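Local coordinates for tudor and KH domain-containing protein homolog (Drosophila melanogaster, PDB 5YGB) that binds the N-terminal tail of Piwi through its extended Tudor domain and probably recruits Piwi proteins to the piRNA biogenesis machinery in the nuage, at residues 10-15 / 149-154; 32-37 / 68-73; 76-81 / 176-181; 89-94 / 104-109; 124-129 / 190-195. The protein carries 1 engineered substitution. All coordinates share one frame; numbering follows the deposited sequence.

Interaction 1 (10-15 / 149-154); sequences SAVASP and KFEELT
Val-12 of strand 5-12 and Pro-15, beyond the corner that follows, pack apolar surface against Phe-150 of helix 144-154, which runs nearly antiparallel to the strand (163°). The Phe-150 ring is the centrepiece. Pro-15 lies over one face, its CA 4.0 Å from the ring centroid in a CH-pi contact; a rigid, compact proline can bring its CA over the ring and its CG against Phe-150 CB. The Thr-154 methyl, CG2, lies under the opposite face, offset toward the ring's rim and 3.7 Å from the plane, while Val-12 CG1 reaches the ring's edge, 3.9 Å from Phe-150 CD2. CG of Phe-150 is anti to its backbone N (chi1 -176°), which carries the ring out between Val-12 and Pro-15 on the strand side. With an alanine here the ring is gone, and Pro-15 and the Thr-154 methyl would probably be left facing each other across a gap. Thr-154 hides its own polarity: OG1 donates to Phe-150 O at 2.8 Å, which fixes the methyl under the ring. Beside it, Glu-151 CG lies 4.0 Å from Val-12 CG1, and water 1 bridges the Glu-151 carboxylate and Val-12 O. Met-209 of helix 205-211 and the ring of Phe-18 continue the same apolar layer. A helix plugging one end of a curled beta sheet is typical of the OB fold, consistent with the staphylococcal-nuclease-like half of an extended Tudor domain.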
# COMPACT_ATOMS: atom_id res chain seq x y z
N SER A 10 -0.25 4.90 -4.32
CA SER A 10 1.02 4.71 -3.63
C SER A 10 1.64 3.34 -3.89
O SER A 10 2.85 3.17 -3.73
CB SER A 10 0.86 4.91 -2.11
OG SER A 10 -0.25 4.17 -1.60
N ALA A 11 0.83 2.36 -4.27
CA ALA A 11 1.34 1.03 -4.60
C ALA A 11 0.35 0.35 -5.53
O ALA A 11 -0.85 0.60 -5.44
CB ALA A 11 1.56 0.19 -3.33
N VAL A 12 0.86 -0.50 -6.41
CA VAL A 12 0.04 -1.24 -7.36
C VAL A 12 0.43 -2.70 -7.42
O VAL A 12 1.61 -3.03 -7.61
CB VAL A 12 0.17 -0.66 -8.78
CG1 VAL A 12 -0.49 -1.58 -9.81
CG2 VAL A 12 -0.41 0.75 -8.86
N ALA A 13 -0.55 -3.58 -7.27
CA ALA A 13 -0.40 -4.98 -7.68
C ALA A 13 -1.01 -5.18 -9.07
O ALA A 13 -0.40 -5.79 -9.94
CB ALA A 13 -1.05 -5.91 -6.68
N SER A 14 -2.21 -4.65 -9.27
CA SER A 14 -2.89 -4.74 -10.56
C SER A 14 -3.97 -3.67 -10.62
O SER A 14 -4.20 -2.99 -9.61
CB SER A 14 -3.49 -6.14 -10.76
OG SER A 14 -4.78 -6.21 -10.18
N PRO A 15 -4.64 -3.50 -11.78
CA PRO A 15 -5.75 -2.53 -11.79
C PRO A 15 -6.87 -2.87 -10.82
O PRO A 15 -7.65 -1.99 -10.47
CB PRO A 15 -6.26 -2.60 -13.24
CG PRO A 15 -5.07 -3.06 -14.03
CD PRO A 15 -4.37 -4.03 -13.13
N LYS A 149 0.61 -0.48 -17.95
CA LYS A 149 -0.13 0.68 -18.41
C LYS A 149 -0.81 1.38 -17.23
O LYS A 149 -0.81 2.61 -17.16
CB LYS A 149 -1.17 0.28 -19.46
CG LYS A 149 -1.98 1.44 -20.01
CD LYS A 149 -1.10 2.46 -20.71
CE LYS A 149 -1.93 3.57 -21.34
NZ LYS A 149 -1.11 4.47 -22.21
N PHE A 150 -1.36 0.60 -16.32
CA PHE A 150 -2.01 1.19 -15.15
C PHE A 150 -0.98 1.90 -14.25
O PHE A 150 -1.24 2.98 -13.72
CB PHE A 150 -2.77 0.11 -14.37
CG PHE A 150 -3.55 0.64 -13.20
CD1 PHE A 150 -4.70 1.39 -13.40
CD2 PHE A 150 -3.12 0.41 -11.90
CE1 PHE A 150 -5.43 1.89 -12.32
CE2 PHE A 150 -3.84 0.92 -10.82
CZ PHE A 150 -5.00 1.66 -11.03
N GLU A 151 0.19 1.30 -14.07
CA GLU A 151 1.27 1.96 -13.33
C GLU A 151 1.66 3.27 -13.98
O GLU A 151 1.91 4.26 -13.29
CB GLU A 151 2.48 1.03 -13.22
CG GLU A 151 2.24 -0.15 -12.29
CD GLU A 151 3.36 -1.17 -12.30
OE1 GLU A 151 3.99 -1.35 -13.36
OE2 GLU A 151 3.60 -1.78 -11.24
N GLU A 152 1.72 3.28 -15.31
CA GLU A 152 2.06 4.49 -16.06
C GLU A 152 1.00 5.58 -15.92
O GLU A 152 1.33 6.75 -15.67
CB GLU A 152 2.24 4.16 -17.55
CG GLU A 152 3.44 3.29 -17.87
CD GLU A 152 3.53 2.95 -19.35
OE1 GLU A 152 3.12 1.84 -19.74
OE2 GLU A 152 4.02 3.81 -20.13
N LEU A 153 -0.26 5.22 -16.09
CA LEU A 153 -1.33 6.21 -16.03
C LEU A 153 -1.48 6.80 -14.63
O LEU A 153 -1.82 7.98 -14.46
CB LEU A 153 -2.66 5.60 -16.47
CG LEU A 153 -2.73 5.19 -17.95
CD1 LEU A 153 -4.05 4.47 -18.25
CD2 LEU A 153 -2.55 6.40 -18.86
N THR A 154 -1.21 5.99 -13.61
CA THR A 154 -1.31 6.48 -12.24
C THR A 154 -0.00 7.09 -11.74
O THR A 154 0.00 7.75 -10.71
CB THR A 154 -1.71 5.36 -11.25
OG1 THR A 154 -0.73 4.31 -11.27
CG2 THR A 154 -3.08 4.79 -11.59
O HOH W 1 3.46 -3.72 -9.64

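Interaction 2 (32-37 / 68-73); sequences SMVQEM and DEKWYR
Met-33, Val-34 and Met-37 of helix 25-41 settle on Trp-71, Tyr-72 and Arg-73 of strand 70-81, so that the long helix leading into the SH3-like Tudor barrel lies across one of its strands at 119°. Apolar packing comes first. Val-34 CG1 touches Tyr-72 CE1 at 4.0 Å, and Met-37 lays its CB near the CB of Trp-71 (4.2 Å). The flexible Met-37 chain then bends at its last torsion (chi3 56°), bringing CE against the backbone carbon of Tyr-72 and SD to 3.7 Å from Arg-73 CG. Unbranched thioethers fit such uneven ground well.

A thioether also meets a flat cation: Met-33 crosses Arg-73 at about a right angle, its methyl CE over the guanidinium face and 3.3 Å from Arg-73 NE, with SD offset toward the rim of the group. The group's orientation is fixed by a salt bridge to Asp-97, which probably offsets its buried positive charge, and by hydrogen bonds to the backbone oxygens of Phe-116 and Leu-119.

The polar bonds lie within 68-73. Asp-68 OD1 accepts from Lys-70 N at 3.0 Å, an Asx turn ahead of Trp-71. The other carboxylate oxygen, Asp-68 OD2, receives the Tyr-72 hydroxyl OH at 2.8 Å from above its plane, 40° out of it.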
# COMPACT_ATOMS: atom_id res chain seq x y z
N SER A 32 5.82 14.31 6.92
CA SER A 32 6.51 14.74 8.13
C SER A 32 6.86 13.56 9.02
O SER A 32 7.96 13.50 9.59
CB SER A 32 5.65 15.74 8.90
OG SER A 32 5.47 16.92 8.14
N MET A 33 5.95 12.60 9.14
CA MET A 33 6.19 11.43 9.97
C MET A 33 7.27 10.53 9.40
O MET A 33 8.10 10.00 10.15
CB MET A 33 4.89 10.64 10.14
CG MET A 33 5.04 9.46 11.11
SD MET A 33 3.58 8.41 11.17
CE MET A 33 3.62 7.72 9.53
N VAL A 34 7.28 10.34 8.08
CA VAL A 34 8.34 9.54 7.49
C VAL A 34 9.69 10.20 7.76
O VAL A 34 10.64 9.53 8.16
CB VAL A 34 8.13 9.34 5.97
CG1 VAL A 34 9.31 8.58 5.38
CG2 VAL A 34 6.85 8.57 5.72
N GLN A 35 9.79 11.51 7.60
CA GLN A 35 11.03 12.21 7.93
C GLN A 35 11.42 12.02 9.39
O GLN A 35 12.58 11.72 9.70
CB GLN A 35 10.89 13.70 7.60
CG GLN A 35 12.19 14.48 7.77
CD GLN A 35 11.97 15.98 7.71
OE1 GLN A 35 10.96 16.44 7.20
NE2 GLN A 35 12.93 16.74 8.23
N GLU A 36 10.46 12.18 10.29
CA GLU A 36 10.78 12.11 11.71
C GLU A 36 11.15 10.69 12.14
O GLU A 36 12.10 10.49 12.91
CB GLU A 36 9.64 12.63 12.57
CG GLU A 36 9.98 12.59 14.04
CD GLU A 36 8.90 13.11 14.95
OE1 GLU A 36 7.82 13.52 14.46
OE2 GLU A 36 9.12 13.10 16.18
N MET A 37 10.41 9.70 11.66
CA MET A 37 10.72 8.31 11.99
C MET A 37 12.10 7.95 11.46
O MET A 37 12.88 7.27 12.14
CB MET A 37 9.66 7.35 11.42
CG MET A 37 8.39 7.33 12.23
SD MET A 37 7.12 6.19 11.67
CE MET A 37 8.01 4.62 11.67
N ASP A 68 15.13 2.57 0.08
CA ASP A 68 15.29 4.01 0.23
C ASP A 68 15.86 4.43 1.58
O ASP A 68 16.00 5.62 1.86
CB ASP A 68 13.94 4.70 -0.01
CG ASP A 68 12.84 4.15 0.89
OD1 ASP A 68 13.14 3.48 1.89
OD2 ASP A 68 11.65 4.40 0.57
N GLU A 69 16.17 3.44 2.42
CA GLU A 69 16.73 3.68 3.75
C GLU A 69 15.82 4.54 4.66
O GLU A 69 16.30 5.18 5.59
CB GLU A 69 18.11 4.35 3.64
CG GLU A 69 19.19 3.48 3.02
CD GLU A 69 20.37 4.28 2.51
OE1 GLU A 69 20.71 5.31 3.14
OE2 GLU A 69 20.97 3.89 1.48
N LYS A 70 14.52 4.53 4.39
CA LYS A 70 13.59 5.26 5.24
C LYS A 70 12.86 4.30 6.17
O LYS A 70 12.79 3.10 5.90
CB LYS A 70 12.60 6.07 4.40
CG LYS A 70 13.28 7.13 3.53
CD LYS A 70 12.30 7.81 2.58
CE LYS A 70 12.95 9.02 1.90
NZ LYS A 70 13.35 10.08 2.87
N TRP A 71 12.34 4.84 7.27
CA TRP A 71 11.62 4.03 8.27
C TRP A 71 10.13 4.25 8.14
O TRP A 71 9.66 5.39 8.07
CB TRP A 71 12.10 4.37 9.68
CG TRP A 71 13.45 3.79 9.99
CD1 TRP A 71 14.67 4.29 9.63
CD2 TRP A 71 13.71 2.59 10.72
NE1 TRP A 71 15.67 3.48 10.10
CE2 TRP A 71 15.12 2.43 10.77
CE3 TRP A 71 12.90 1.64 11.35
CZ2 TRP A 71 15.73 1.36 11.42
CZ3 TRP A 71 13.50 0.57 12.00
CH2 TRP A 71 14.90 0.43 12.02
N TYR A 72 9.40 3.14 8.15
CA TYR A 72 7.97 3.11 7.89
C TYR A 72 7.19 2.39 8.98
O TYR A 72 7.72 1.48 9.63
CB TYR A 72 7.71 2.43 6.54
CG TYR A 72 8.24 3.25 5.38
CD1 TYR A 72 7.54 4.35 4.92
CD2 TYR A 72 9.46 2.94 4.78
CE1 TYR A 72 8.02 5.12 3.87
CE2 TYR A 72 9.94 3.69 3.72
CZ TYR A 72 9.22 4.78 3.28
OH TYR A 72 9.69 5.55 2.23
N ARG A 73 5.93 2.76 9.15
CA ARG A 73 5.01 1.98 9.97
C ARG A 73 4.60 0.72 9.22
O ARG A 73 4.26 0.75 8.04
CB ARG A 73 3.77 2.80 10.33
CG ARG A 73 4.08 4.10 11.09
CD ARG A 73 2.85 4.73 11.71
NE ARG A 73 1.87 5.14 10.70
CZ ARG A 73 0.70 5.70 11.01
NH1 ARG A 73 0.38 5.90 12.29
NH2 ARG A 73 -0.15 6.04 10.05

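Interaction 3 (76-81 / 176-181); sequences IVDIMP and TTAVSA
A classic beta bulge in strand 70-81, formed where Val-77 and Asp-78 both face Asp-92 of the neighbouring strand, carries this contact with the irregular segment 176-181. The bulge matters because it turns two successive side chains toward the same partner: Val-77 and Asp-78 both point at the loop, whereas a regular strand would send them to opposite faces. Ala-178 receives them. Its methyl CB sits 3.7 Å from Val-77 O, 4.0 Å from Val-77 CG2 and 3.9 Å from Asp-78 CB, close quarters in which the short side chain of alanine fits. With the other Val-77 branch, CG1, anti to the carbonyl carbon (chi1 -62°), that methyl is directed at the Val-179 carbonyl and comes to 3.5 Å from Val-179 O, meeting backbone rather than side chain. No hydrogen bond joins the two segments, so the touch is van der Waals in kind. The carboxylate of Asp-78 works locally: OD1 takes the N-H of Ile-79 at 2.9 Å, a bent bond (132°) reaching the anti side of the oxygen from 34° out of the carboxylate plane. An alanine here lacks that carboxylate, so the Ile-79 N-H would probably lose this acceptor and the Ala-178 methyl the flank of OD2 against it. Farther along the loop, Ser-180 OG and Ala-181 N both hydrogen-bond to the carboxylate of Glu-75, tying the segment to the same strand. The loop, which connects strands 162-171 and 188-195 of the other sheet, thus leans on strand 70-81 of the Tudor barrel, with Asp-92 of strand 89-95 touching both Val-77 and Ala-178.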
# COMPACT_ATOMS: atom_id res chain seq x y z
N ILE A 76 2.81 -6.58 11.13
CA ILE A 76 3.27 -7.95 10.92
C ILE A 76 2.10 -8.82 10.46
O ILE A 76 1.09 -8.95 11.17
CB ILE A 76 3.91 -8.53 12.19
CG1 ILE A 76 5.12 -7.68 12.61
CG2 ILE A 76 4.30 -10.01 11.99
CD1 ILE A 76 5.87 -8.23 13.82
N VAL A 77 2.20 -9.39 9.27
CA VAL A 77 1.12 -10.23 8.80
C VAL A 77 1.48 -11.71 8.79
O VAL A 77 0.60 -12.56 8.70
CB VAL A 77 0.62 -9.80 7.41
CG1 VAL A 77 0.07 -8.37 7.48
CG2 VAL A 77 1.72 -9.90 6.39
N ASP A 78 2.77 -12.04 8.93
CA ASP A 78 3.19 -13.44 9.03
C ASP A 78 4.60 -13.48 9.58
O ASP A 78 5.37 -12.52 9.45
CB ASP A 78 3.10 -14.15 7.66
CG ASP A 78 2.83 -15.65 7.78
OD1 ASP A 78 2.84 -16.20 8.91
OD2 ASP A 78 2.61 -16.28 6.73
N ILE A 79 4.93 -14.60 10.22
CA ILE A 79 6.25 -14.85 10.77
C ILE A 79 6.62 -16.30 10.45
O ILE A 79 5.82 -17.20 10.68
CB ILE A 79 6.30 -14.63 12.30
CG1 ILE A 79 5.87 -13.21 12.67
CG2 ILE A 79 7.69 -14.94 12.84
CD1 ILE A 79 5.74 -13.02 14.17
N MET A 80 7.82 -16.52 9.93
CA MET A 80 8.23 -17.87 9.57
C MET A 80 9.71 -18.04 9.84
O MET A 80 10.45 -17.06 9.93
CB MET A 80 7.92 -18.14 8.10
CG MET A 80 8.46 -17.08 7.18
SD MET A 80 7.19 -16.52 6.05
CE MET A 80 6.27 -15.43 7.12
N PRO A 81 10.17 -19.30 10.00
CA PRO A 81 11.60 -19.44 10.24
C PRO A 81 12.43 -19.12 9.00
O PRO A 81 11.98 -19.33 7.88
CB PRO A 81 11.76 -20.92 10.62
CG PRO A 81 10.38 -21.38 11.00
CD PRO A 81 9.44 -20.57 10.16
N THR A 176 -5.35 -15.95 -0.32
CA THR A 176 -4.50 -17.11 -0.56
C THR A 176 -3.09 -16.84 -0.04
O THR A 176 -2.22 -17.71 -0.10
CB THR A 176 -4.43 -17.46 -2.06
OG1 THR A 176 -3.82 -16.38 -2.78
CG2 THR A 176 -5.83 -17.72 -2.61
N THR A 177 -2.89 -15.63 0.45
CA THR A 177 -1.61 -15.21 1.02
C THR A 177 -1.88 -14.41 2.29
O THR A 177 -3.02 -14.06 2.57
CB THR A 177 -0.79 -14.36 0.04
OG1 THR A 177 -1.47 -13.12 -0.21
CG2 THR A 177 -0.57 -15.09 -1.28
N ALA A 178 -0.83 -14.13 3.06
CA ALA A 178 -0.99 -13.34 4.27
C ALA A 178 -1.30 -11.89 3.94
O ALA A 178 -0.61 -11.27 3.12
CB ALA A 178 0.26 -13.43 5.14
N VAL A 179 -2.33 -11.35 4.57
CA VAL A 179 -2.76 -9.97 4.32
C VAL A 179 -3.03 -9.25 5.63
O VAL A 179 -3.00 -9.86 6.70
CB VAL A 179 -4.02 -9.92 3.44
CG1 VAL A 179 -3.71 -10.36 2.01
CG2 VAL A 179 -5.12 -10.77 4.05
N SER A 180 -3.29 -7.96 5.54
CA SER A 180 -3.59 -7.14 6.71
C SER A 180 -4.80 -7.65 7.51
O SER A 180 -5.73 -8.24 6.94
CB SER A 180 -3.85 -5.70 6.28
OG SER A 180 -4.27 -4.93 7.38
N ALA A 181 -4.79 -7.40 8.81
CA ALA A 181 -5.94 -7.73 9.64
C ALA A 181 -7.15 -6.89 9.21
O ALA A 181 -8.29 -7.26 9.49
CB ALA A 181 -5.64 -7.51 11.10

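Interaction 4 (89-94 / 104-109); sequences QVIDLY and ISPADI
Ile-109 pushes its CD1 methyl against the flank of Ile-91, crossing it at a slant, 3.9 Å from Ile-91 CB and equally close to CG1. The same methyl reaches 4.0 Å from Leu-93 CD1, so one long, branched side chain bridges two residues that lie on the same face of strand 89-95. CG1 of Ile-109 stands anti to its carbonyl carbon (chi1 -58°), and with the chain extended beyond it CD1 reaches both. Leu-93 turns its CD1 to Ile-104 as well, the two side chains crossing at about a right angle with CD1 3.9 Å from Ile-104 CG1. Beta-branched isoleucines suit strands, and with Leu-93 they give apolar surface; Val-61 of strand 60-65 touches Leu-93 and Ile-109.

Backbone pairing supports this packing. Ile-91 and Ile-104 form an antiparallel hydrogen-bonded pair: Ile-91 N donates to Ile-104 O at 3.0 Å, and Ile-104 N returns a bond to Ile-91 O at 2.8 Å. After this pair the chain leaves the sheet through a short 3-10 turn at 106-107 and comes back as strand 109-111, the connection familiar from SH3-like barrels such as the Tudor domain, in which it carries the chain round to the far side of the sheet.

Pro-106, whose ring suits the first position of such a turn, lies against the start of strand 89-95: its CD rests 3.1 Å from Gln-89 O, while its CG touches Ile-91 CG1. Beside it, Ser-105 OG accepts the N-H of Ala-107 at 3.0 Å, an ST turn that pins the start of the 3-10 segment.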
# COMPACT_ATOMS: atom_id res chain seq x y z
N GLN A 89 13.91 -15.61 12.46
CA GLN A 89 12.66 -15.55 11.72
C GLN A 89 12.76 -14.61 10.52
O GLN A 89 13.67 -13.79 10.44
CB GLN A 89 11.52 -15.11 12.66
CG GLN A 89 11.14 -16.21 13.65
CD GLN A 89 10.33 -15.70 14.84
OE1 GLN A 89 10.35 -14.51 15.17
NE2 GLN A 89 9.59 -16.61 15.47
N VAL A 90 11.83 -14.79 9.59
CA VAL A 90 11.61 -13.86 8.49
C VAL A 90 10.22 -13.29 8.72
O VAL A 90 9.29 -14.04 9.01
CB VAL A 90 11.72 -14.56 7.11
CG1 VAL A 90 11.40 -13.58 5.98
CG2 VAL A 90 13.11 -15.16 6.93
N ILE A 91 10.08 -11.98 8.62
CA ILE A 91 8.83 -11.30 8.98
C ILE A 91 8.18 -10.71 7.75
O ILE A 91 8.80 -9.94 7.01
CB ILE A 91 9.08 -10.17 10.01
CG1 ILE A 91 9.95 -10.67 11.16
CG2 ILE A 91 7.77 -9.57 10.50
CD1 ILE A 91 9.27 -11.64 12.06
N ASP A 92 6.93 -11.08 7.51
CA ASP A 92 6.13 -10.53 6.42
C ASP A 92 5.45 -9.25 6.93
O ASP A 92 4.61 -9.31 7.83
CB ASP A 92 5.10 -11.58 5.97
CG ASP A 92 4.36 -11.20 4.70
OD1 ASP A 92 4.66 -10.16 4.10
OD2 ASP A 92 3.48 -12.00 4.29
N LEU A 93 5.83 -8.11 6.35
CA LEU A 93 5.32 -6.80 6.76
C LEU A 93 4.41 -6.18 5.72
O LEU A 93 4.74 -6.18 4.54
CB LEU A 93 6.48 -5.84 7.03
CG LEU A 93 7.39 -6.15 8.21
CD1 LEU A 93 8.46 -5.10 8.30
CD2 LEU A 93 6.61 -6.24 9.51
N TYR A 94 3.29 -5.63 6.18
CA TYR A 94 2.42 -4.81 5.34
C TYR A 94 2.65 -3.34 5.73
O TYR A 94 2.49 -2.97 6.90
CB TYR A 94 0.95 -5.23 5.53
CG TYR A 94 -0.04 -4.25 4.95
CD1 TYR A 94 -0.15 -4.09 3.57
CD2 TYR A 94 -0.86 -3.47 5.77
CE1 TYR A 94 -1.04 -3.18 3.03
CE2 TYR A 94 -1.75 -2.57 5.23
CZ TYR A 94 -1.83 -2.42 3.86
OH TYR A 94 -2.71 -1.49 3.33
N ILE A 104 11.05 -9.14 5.59
CA ILE A 104 12.13 -8.36 6.18
C ILE A 104 12.75 -9.13 7.34
O ILE A 104 12.05 -9.82 8.07
CB ILE A 104 11.59 -6.98 6.69
CG1 ILE A 104 10.96 -6.20 5.53
CG2 ILE A 104 12.68 -6.15 7.32
CD1 ILE A 104 11.93 -5.87 4.42
N SER A 105 14.06 -9.01 7.49
CA SER A 105 14.74 -9.54 8.67
C SER A 105 14.39 -8.74 9.92
O SER A 105 14.24 -7.52 9.86
CB SER A 105 16.25 -9.51 8.46
OG SER A 105 16.92 -9.63 9.70
N PRO A 106 14.28 -9.42 11.07
CA PRO A 106 14.04 -8.74 12.35
C PRO A 106 15.11 -7.70 12.67
O PRO A 106 14.84 -6.76 13.41
CB PRO A 106 14.08 -9.89 13.37
CG PRO A 106 13.78 -11.10 12.59
CD PRO A 106 14.34 -10.88 11.22
N ALA A 107 16.31 -7.87 12.11
CA ALA A 107 17.37 -6.90 12.33
C ALA A 107 16.98 -5.51 11.85
O ALA A 107 17.54 -4.51 12.31
CB ALA A 107 18.65 -7.35 11.62
N ASP A 108 16.00 -5.44 10.96
CA ASP A 108 15.59 -4.18 10.35
C ASP A 108 14.27 -3.62 10.92
O ASP A 108 13.65 -2.75 10.31
CB ASP A 108 15.43 -4.36 8.83
CG ASP A 108 16.76 -4.52 8.12
OD1 ASP A 108 17.80 -4.17 8.72
OD2 ASP A 108 16.77 -4.99 6.97
N ILE A 109 13.87 -4.13 12.08
CA ILE A 109 12.58 -3.79 12.68
C ILE A 109 12.79 -3.31 14.12
O ILE A 109 13.67 -3.82 14.82
CB ILE A 109 11.64 -5.01 12.66
CG1 ILE A 109 11.46 -5.48 11.22
CG2 ILE A 109 10.32 -4.69 13.31
CD1 ILE A 109 10.74 -6.84 11.08

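Interaction 5 (124-129 / 190-195); sequences VECFLA and PGVELF
Three backbone hydrogen bonds join Phe-127 and Ala-129 to Pro-190 and Val-192 as parallel strands. Phe-127 N donates to Pro-190 O at 3.0 Å in the carbonyl plane, Val-192 N to Phe-127 O at 2.9 Å, and Ala-129 N to Val-192 O at 2.9 Å, tilted out of the plane. Water 2 adds a second donor to Val-192 O and links it to Ala-129 O. Pro-190, lacking an N-H, cannot extend the pairing; its CD instead presses on Glu-125 O at 3.2 Å, a buried carbonyl oxygen that finds no hydrogen-bond partner.

A CH-pi contact comes next. The Phe-127 ring folds back over the backbone of Gly-191, whose CA lies 3.5 Å from the ring centroid. Its first torsion (chi1 70°) sets CG between the backbone N and carbonyl carbon, the crowded position, and only a glycine fits beneath: any CB would clash with the ring. Lys-170 adds a cation-pi contact to the same ring.

On the face opposite Phe-127, that of Leu-128 and Val-192, Leu-128 CD1 meets Leu-194 CG at 4.1 Å; Cys-126 SG comes alongside Val-192 CG1, also at 4.1 Å. Small sulfur and branched aliphatics fit between strongly twisted strands, here at 61°. Parallel pairing of the third and fifth strands, in a sheet of order 1-2-3-5-4 whose outer strands also meet, is the signature of the OB fold, consistent with the staphylococcal-nuclease-like half of the extended Tudor domain.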
# COMPACT_ATOMS: atom_id res chain seq x y z
N VAL A 124 -5.34 2.97 1.49
CA VAL A 124 -6.59 2.22 1.33
C VAL A 124 -6.54 1.38 0.07
O VAL A 124 -6.33 1.91 -1.04
CB VAL A 124 -7.80 3.15 1.28
CG1 VAL A 124 -9.07 2.32 1.05
CG2 VAL A 124 -7.93 3.94 2.57
N GLU A 125 -6.73 0.08 0.23
CA GLU A 125 -6.77 -0.85 -0.89
C GLU A 125 -8.06 -0.66 -1.69
O GLU A 125 -9.14 -0.60 -1.11
CB GLU A 125 -6.65 -2.31 -0.41
CG GLU A 125 -6.33 -3.27 -1.52
CD GLU A 125 -6.43 -4.72 -1.10
OE1 GLU A 125 -6.33 -5.01 0.11
OE2 GLU A 125 -6.60 -5.58 -1.99
N CYS A 126 -7.93 -0.58 -3.01
CA CYS A 126 -9.05 -0.34 -3.92
C CYS A 126 -8.93 -1.23 -5.13
O CYS A 126 -7.89 -1.83 -5.38
CB CYS A 126 -9.07 1.11 -4.42
SG CYS A 126 -9.19 2.41 -3.19
N PHE A 127 -10.01 -1.29 -5.90
CA PHE A 127 -9.94 -1.78 -7.27
C PHE A 127 -10.49 -0.73 -8.22
O PHE A 127 -11.23 0.17 -7.81
CB PHE A 127 -10.69 -3.14 -7.41
CG PHE A 127 -12.20 -3.05 -7.29
CD1 PHE A 127 -12.82 -3.05 -6.05
CD2 PHE A 127 -13.00 -3.05 -8.43
CE1 PHE A 127 -14.20 -3.01 -5.93
CE2 PHE A 127 -14.38 -3.01 -8.31
CZ PHE A 127 -14.98 -2.99 -7.06
N LEU A 128 -10.10 -0.82 -9.49
CA LEU A 128 -10.61 0.10 -10.50
C LEU A 128 -11.97 -0.41 -10.95
O LEU A 128 -12.07 -1.52 -11.46
CB LEU A 128 -9.65 0.20 -11.69
CG LEU A 128 -9.93 1.32 -12.70
CD1 LEU A 128 -9.71 2.68 -12.03
CD2 LEU A 128 -9.03 1.16 -13.92
N ALA A 129 -13.01 0.39 -10.74
CA ALA A 129 -14.37 -0.04 -11.10
C ALA A 129 -14.56 -0.20 -12.61
O ALA A 129 -13.91 0.47 -13.42
CB ALA A 129 -15.38 0.94 -10.55
N PRO A 190 -13.33 -0.97 -1.72
CA PRO A 190 -13.92 0.10 -2.53
C PRO A 190 -13.51 0.03 -4.00
O PRO A 190 -12.33 -0.21 -4.30
CB PRO A 190 -13.36 1.39 -1.92
CG PRO A 190 -12.72 0.99 -0.63
CD PRO A 190 -12.34 -0.45 -0.75
N GLY A 191 -14.48 0.21 -4.89
CA GLY A 191 -14.24 0.30 -6.32
C GLY A 191 -14.31 1.75 -6.72
O GLY A 191 -15.30 2.42 -6.44
N VAL A 192 -13.26 2.23 -7.36
CA VAL A 192 -13.15 3.65 -7.65
C VAL A 192 -13.05 3.96 -9.14
O VAL A 192 -12.60 3.13 -9.94
CB VAL A 192 -11.91 4.30 -6.96
CG1 VAL A 192 -12.07 4.24 -5.44
CG2 VAL A 192 -10.59 3.64 -7.41
N GLU A 193 -13.49 5.16 -9.48
CA GLU A 193 -13.14 5.82 -10.73
C GLU A 193 -11.90 6.67 -10.47
O GLU A 193 -11.76 7.25 -9.40
CB GLU A 193 -14.27 6.71 -11.22
CG GLU A 193 -15.53 5.97 -11.59
CD GLU A 193 -16.52 6.85 -12.33
OE1 GLU A 193 -16.35 8.09 -12.33
OE2 GLU A 193 -17.47 6.28 -12.91
N LEU A 194 -11.01 6.75 -11.44
CA LEU A 194 -9.82 7.57 -11.31
C LEU A 194 -9.67 8.42 -12.53
O LEU A 194 -9.83 7.93 -13.65
CB LEU A 194 -8.55 6.73 -11.17
CG LEU A 194 -8.29 5.87 -9.95
CD1 LEU A 194 -6.99 5.12 -10.15
CD2 LEU A 194 -8.23 6.75 -8.71
N PHE A 195 -9.34 9.69 -12.35
CA PHE A 195 -8.86 10.41 -13.51
C PHE A 195 -7.79 11.40 -13.15
O PHE A 195 -7.66 11.84 -12.01
CB PHE A 195 -10.00 11.07 -14.25
CG PHE A 195 -10.62 12.22 -13.54
CD1 PHE A 195 -10.14 13.51 -13.73
CD2 PHE A 195 -11.74 12.03 -12.74
CE1 PHE A 195 -10.74 14.58 -13.09
CE2 PHE A 195 -12.34 13.10 -12.10
CZ PHE A 195 -11.84 14.37 -12.28
O HOH W 2 -13.31 3.06 -12.88

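How the interactions relate
The five contacts fall into two groups and a crossing point. Interactions 1 and 5, centres 11 Å apart, share the OB-like sheet and touch directly: Pro-15 O meets Leu-128 N, and Phe-150 packs on Leu-128 and Leu-194. Interactions 2 and 4, about 16 Å between centres, are at the Tudor barrel, where strands 70-81 and 89-95 are neighbours. Interaction 3, 11 Å from interaction 4, spans the barrel and the OB-like half. Interactions 4 and 5 are 29 Å apart by centres. Along the chain, interactions 2 and 4 are nested within the loop closed by interaction 1, so the barrel is inserted into the OB-like half, and interaction 3 makes a contact between the halves.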